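Local coordinates for protein formiminotetrahydrofolate cyclodeaminase (Thermotoga maritima, PDB 1O5H) that probably catalyses the cyclodeamination of 5-formiminotetrahydrofolate, releasing ammonia and leaving 5,10-methenyltetrahydrofolate, at residues D130-L135 / E196-R201; A159-E164 / E190-I195. All coordinates share one frame; numbering follows the deposited sequence.

Contact 1 (D130-L135 / E196-R201)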
# COMPACT_ATOMS: atom_id res chain seq x y z
N ASP A 130 -3.83 5.10 -14.62
CA ASP A 130 -3.28 6.43 -14.84
C ASP A 130 -2.01 6.62 -14.06
O ASP A 130 -1.05 7.13 -14.58
CB ASP A 130 -4.28 7.50 -14.45
CG ASP A 130 -5.47 7.55 -15.38
OD1 ASP A 130 -5.30 7.14 -16.56
OD2 ASP A 130 -6.59 7.98 -15.03
N LEU A 131 -2.01 6.20 -12.79
CA LEU A 131 -0.85 6.38 -11.95
C LEU A 131 0.31 5.66 -12.55
O LEU A 131 1.40 6.21 -12.64
CB LEU A 131 -1.13 5.88 -10.53
CG LEU A 131 0.08 5.85 -9.58
CD1 LEU A 131 0.66 7.24 -9.42
CD2 LEU A 131 -0.28 5.27 -8.21
N ALA A 132 0.08 4.44 -13.01
CA ALA A 132 1.17 3.65 -13.57
C ALA A 132 1.81 4.38 -14.73
O ALA A 132 3.00 4.52 -14.76
CB ALA A 132 0.67 2.30 -14.01
N HIS A 133 1.01 4.87 -15.67
CA HIS A 133 1.54 5.59 -16.83
C HIS A 133 2.37 6.79 -16.43
O HIS A 133 3.38 7.09 -17.08
CB HIS A 133 0.45 6.00 -17.83
CG HIS A 133 0.05 4.91 -18.79
ND1 HIS A 133 0.87 4.46 -19.79
CD2 HIS A 133 -1.09 4.18 -18.88
CE1 HIS A 133 0.26 3.49 -20.47
NE2 HIS A 133 -0.93 3.31 -19.93
N GLU A 134 1.99 7.47 -15.35
CA GLU A 134 2.76 8.61 -14.91
C GLU A 134 4.07 8.18 -14.27
O GLU A 134 5.11 8.84 -14.43
CB GLU A 134 1.98 9.48 -13.94
CG GLU A 134 0.63 10.00 -14.46
CD GLU A 134 0.73 10.98 -15.61
OE1 GLU A 134 1.65 10.89 -16.45
OE2 GLU A 134 -0.16 11.85 -15.71
N LEU A 135 4.02 7.06 -13.55
CA LEU A 135 5.21 6.52 -12.91
C LEU A 135 6.15 6.12 -13.99
O LEU A 135 7.34 6.30 -13.85
CB LEU A 135 4.89 5.36 -11.99
CG LEU A 135 4.18 5.77 -10.70
CD1 LEU A 135 3.94 4.62 -9.77
CD2 LEU A 135 4.98 6.82 -9.96
N GLU A 196 0.42 -3.85 -15.47
CA GLU A 196 1.58 -4.75 -15.41
C GLU A 196 2.73 -4.24 -16.24
O GLU A 196 3.87 -4.22 -15.76
CB GLU A 196 1.24 -6.13 -15.95
CG GLU A 196 0.78 -7.13 -14.91
CD GLU A 196 1.68 -7.14 -13.69
OE1 GLU A 196 2.90 -7.43 -13.84
OE2 GLU A 196 1.16 -6.85 -12.58
N GLY A 197 2.42 -3.83 -17.48
CA GLY A 197 3.43 -3.40 -18.40
C GLY A 197 4.20 -2.24 -17.86
O GLY A 197 5.42 -2.34 -17.70
N CYS A 198 3.50 -1.13 -17.57
CA CYS A 198 4.15 0.02 -16.94
C CYS A 198 4.96 -0.41 -15.72
O CYS A 198 6.11 -0.04 -15.55
CB CYS A 198 3.10 1.04 -16.52
SG CYS A 198 2.38 1.98 -17.89
N TYR A 199 4.36 -1.22 -14.87
CA TYR A 199 4.99 -1.64 -13.65
C TYR A 199 6.34 -2.31 -13.89
O TYR A 199 7.36 -1.93 -13.28
CB TYR A 199 4.10 -2.63 -12.95
CG TYR A 199 4.68 -3.15 -11.68
CD1 TYR A 199 5.07 -2.27 -10.68
CD2 TYR A 199 4.82 -4.53 -11.47
CE1 TYR A 199 5.60 -2.73 -9.47
CE2 TYR A 199 5.35 -5.01 -10.28
CZ TYR A 199 5.75 -4.08 -9.28
OH TYR A 199 6.28 -4.50 -8.10
N GLN A 200 6.34 -3.31 -14.75
CA GLN A 200 7.53 -4.04 -15.08
C GLN A 200 8.59 -3.10 -15.70
O GLN A 200 9.75 -3.09 -15.26
CB GLN A 200 7.17 -5.17 -16.03
CG GLN A 200 7.74 -6.51 -15.63
CD GLN A 200 7.06 -7.08 -14.40
OE1 GLN A 200 7.65 -7.13 -13.31
NE2 GLN A 200 5.82 -7.50 -14.57
N ARG A 201 8.19 -2.29 -16.69
CA ARG A 201 9.10 -1.30 -17.25
C ARG A 201 9.67 -0.42 -16.14
O ARG A 201 10.88 -0.27 -16.07
CB ARG A 201 8.45 -0.48 -18.38
CG ARG A 201 8.37 -1.22 -19.70
CD ARG A 201 7.85 -0.38 -20.84
NE ARG A 201 6.52 0.18 -20.55
CZ ARG A 201 5.37 -0.47 -20.68
NH1 ARG A 201 5.35 -1.73 -21.10
NH2 ARG A 201 4.23 0.14 -20.40

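Contact 2 (A159-E164 / E190-I195)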
# COMPACT_ATOMS: atom_id res chain seq x y z
N ALA A 159 0.20 -3.09 -5.98
CA ALA A 159 -0.58 -3.76 -4.93
C ALA A 159 -2.04 -3.30 -4.95
O ALA A 159 -2.96 -4.11 -4.80
CB ALA A 159 0.03 -3.52 -3.54
N VAL A 160 -2.26 -1.99 -5.12
CA VAL A 160 -3.58 -1.47 -5.10
C VAL A 160 -4.31 -2.17 -6.23
O VAL A 160 -5.41 -2.69 -6.05
CB VAL A 160 -3.61 0.04 -5.29
CG1 VAL A 160 -5.05 0.53 -5.36
CG2 VAL A 160 -2.90 0.72 -4.13
N PHE A 161 -3.68 -2.25 -7.39
CA PHE A 161 -4.32 -2.95 -8.45
C PHE A 161 -4.69 -4.35 -7.99
O PHE A 161 -5.80 -4.83 -8.22
CB PHE A 161 -3.47 -3.03 -9.71
CG PHE A 161 -3.95 -4.08 -10.64
CD1 PHE A 161 -5.07 -3.84 -11.46
CD2 PHE A 161 -3.38 -5.36 -10.63
CE1 PHE A 161 -5.56 -4.85 -12.35
CE2 PHE A 161 -3.87 -6.38 -11.48
CZ PHE A 161 -4.97 -6.11 -12.35
N GLN A 162 -3.75 -5.05 -7.37
CA GLN A 162 -4.11 -6.40 -6.92
C GLN A 162 -5.27 -6.37 -5.97
O GLN A 162 -6.18 -7.17 -6.13
CB GLN A 162 -2.93 -7.12 -6.32
CG GLN A 162 -1.96 -7.57 -7.41
CD GLN A 162 -0.63 -8.02 -6.86
OE1 GLN A 162 -0.12 -7.48 -5.86
NE2 GLN A 162 -0.05 -9.02 -7.51
N VAL A 163 -5.28 -5.44 -5.01
CA VAL A 163 -6.35 -5.36 -4.01
C VAL A 163 -7.67 -5.24 -4.74
O VAL A 163 -8.57 -6.06 -4.57
CB VAL A 163 -6.18 -4.15 -3.08
CG1 VAL A 163 -7.45 -3.88 -2.34
CG2 VAL A 163 -5.07 -4.37 -2.09
N GLU A 164 -7.75 -4.24 -5.60
CA GLU A 164 -9.00 -3.92 -6.23
C GLU A 164 -9.48 -5.00 -7.19
O GLU A 164 -10.69 -5.21 -7.31
CB GLU A 164 -8.88 -2.59 -6.93
CG GLU A 164 -8.39 -1.53 -5.97
CD GLU A 164 -9.37 -1.22 -4.86
OE1 GLU A 164 -10.51 -1.72 -4.91
OE2 GLU A 164 -9.00 -0.46 -3.94
N GLU A 190 -7.59 -5.70 -19.63
CA GLU A 190 -6.87 -4.63 -20.27
C GLU A 190 -6.18 -3.71 -19.29
O GLU A 190 -5.01 -3.38 -19.47
CB GLU A 190 -7.85 -3.80 -21.00
CG GLU A 190 -8.83 -4.61 -21.76
CD GLU A 190 -8.86 -4.15 -23.16
OE1 GLU A 190 -7.73 -4.18 -23.73
OE2 GLU A 190 -9.97 -3.75 -23.64
N GLN A 191 -6.90 -3.28 -18.26
CA GLN A 191 -6.28 -2.42 -17.29
C GLN A 191 -5.11 -3.18 -16.70
O GLN A 191 -4.01 -2.66 -16.55
CB GLN A 191 -7.27 -1.98 -16.23
CG GLN A 191 -8.51 -1.31 -16.80
CD GLN A 191 -8.23 -0.02 -17.49
OE1 GLN A 191 -8.71 1.02 -17.08
NE2 GLN A 191 -7.46 -0.08 -18.57
N GLU A 192 -5.32 -4.45 -16.44
CA GLU A 192 -4.27 -5.26 -15.88
C GLU A 192 -3.01 -5.18 -16.75
O GLU A 192 -1.89 -4.94 -16.25
CB GLU A 192 -4.73 -6.69 -15.75
CG GLU A 192 -3.72 -7.54 -15.01
CD GLU A 192 -4.30 -8.80 -14.43
OE1 GLU A 192 -5.54 -9.00 -14.44
OE2 GLU A 192 -3.48 -9.60 -13.95
N ALA A 193 -3.19 -5.34 -18.06
CA ALA A 193 -2.05 -5.45 -18.95
C ALA A 193 -1.30 -4.13 -18.96
O ALA A 193 -0.06 -4.12 -18.88
CB ALA A 193 -2.48 -5.86 -20.32
N GLN A 194 -2.05 -3.03 -19.01
CA GLN A 194 -1.45 -1.70 -19.04
C GLN A 194 -0.66 -1.49 -17.77
O GLN A 194 0.53 -1.17 -17.83
CB GLN A 194 -2.51 -0.63 -19.26
CG GLN A 194 -2.89 -0.49 -20.76
CD GLN A 194 -4.05 0.45 -21.00
OE1 GLN A 194 -4.11 1.53 -20.40
NE2 GLN A 194 -5.00 0.05 -21.88
N ILE A 195 -1.29 -1.78 -16.64
CA ILE A 195 -0.67 -1.63 -15.36
C ILE A 195 0.56 -2.56 -15.17
O ILE A 195 1.62 -2.09 -14.77
CB ILE A 195 -1.71 -1.82 -14.23
CG1 ILE A 195 -2.70 -0.66 -14.23
CG2 ILE A 195 -1.02 -1.91 -12.87
CD1 ILE A 195 -3.83 -0.89 -13.30

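Contact 1 (D130-L135 / E196-R201)
His133 and Cys198 turn their side chains the same way at the first torsion: CG of the histidine (chi1 -83°) and SG of the cysteine (chi1 -74°) each lie beside their own backbone N, anti to the carbonyl carbon. For the histidine this matters most, because its CB leaves the helix heading away from 196-201, and the turn at CB swings the ring back until it meets the sulfur. Cys198 SG sits over one face of the imidazole, 3.7 Å from the ring centroid of His133 and 21° off the normal. The offset is toward the rim, with ND1 of His133 the closest ring atom to Cys198 SG at 3.5 Å. This is a sulfur-aromatic contact, over a face and not at an edge. One bond back from the sulfur, Cys198 CB meets the methyl CB of Ala132 at 3.7 Å, so the cysteine touches two successive residues and has more surface buried here than any other. Small side chains allow a close approach, with the CA atoms of Ala132 and Cys198 5.8 Å apart. Arg201, a turn further on, reaches back to helix 107-141 in a salt bridge with Glu136. The two segments run in the same general direction, joining helix 107-141 to helix 178-206, while Leu131 and Leu135 pack on helices 36-56 and 147-172, and Glu134 faces helix 68-100.

Contact 2 (A159-E164 / E190-I195)
Phe161 reaches across from helix 147-172 and brings its ring up to Glu192 and Ile195 of helix 178-206, residues one turn apart. It has by far the most surface buried here, and the other two share the rest almost equally. With CG anti to the backbone N (chi1 163°), the benzyl group points across to helix 178-206. The far end of the ring belongs to the glutamate: Phe161 CZ comes 3.3 Å from Glu192 CG, and CE1 of Phe161 lies 3.8 Å from the backbone CA of Glu192. The root of the ring belongs to the isoleucine: its terminal methyl, Ile195 CD1, comes in obliquely and lies 3.7 Å from Phe161 CD1.

Glu192 also has CG anti to its N (chi1 -173°) and an extended chain beyond, so its methylenes pass the end of the ring at about a right angle to the phenylalanine side chain. Its carboxylate plane is turned 56° from that of the ring, and OE1 of Glu192 lies at the ring's edge, in plane, 3.6 Å from Phe161 CZ. That same oxygen is held in a salt bridge by Lys165, a turn beyond Phe161 on the same helix. A serine in place of Phe161 would probably open a gap between the helices and leave the Ile195 methyl and the Glu192 methylenes without their apolar cover. On the other side of helix 147-172, Ala159 and Val163 pack on Ala159 and Asn152 of the second subunit. The contact is mostly apolar: the glutamate lends it carbon atoms while its charge is paired with the lysine, and OE1 of Glu192 at the ring edge is probably favoured by the weakly positive C-H rim.

In the fold
Contacts 1 and 2 occupy adjoining segments of helix 178-206, which meets helix 107-141 through 196-201 and helix 147-172 through 190-195. Their centres lie 10 Å apart, and they touch where His133 NE2 of contact 1 comes within 3.7 Å of Gln194 OE1 of contact 2, a packing contact. Along the chain, both segments of contact 2 fall between those of contact 1: helix 178-206 packs on the helix just before it in sequence, 147-172, and also reaches back across a longer span of chain to helix 107-141. Together they illustrate how one helix of an all-helical subunit can pack against two others by different chemistry, sulfur on imidazole and carbon on phenyl.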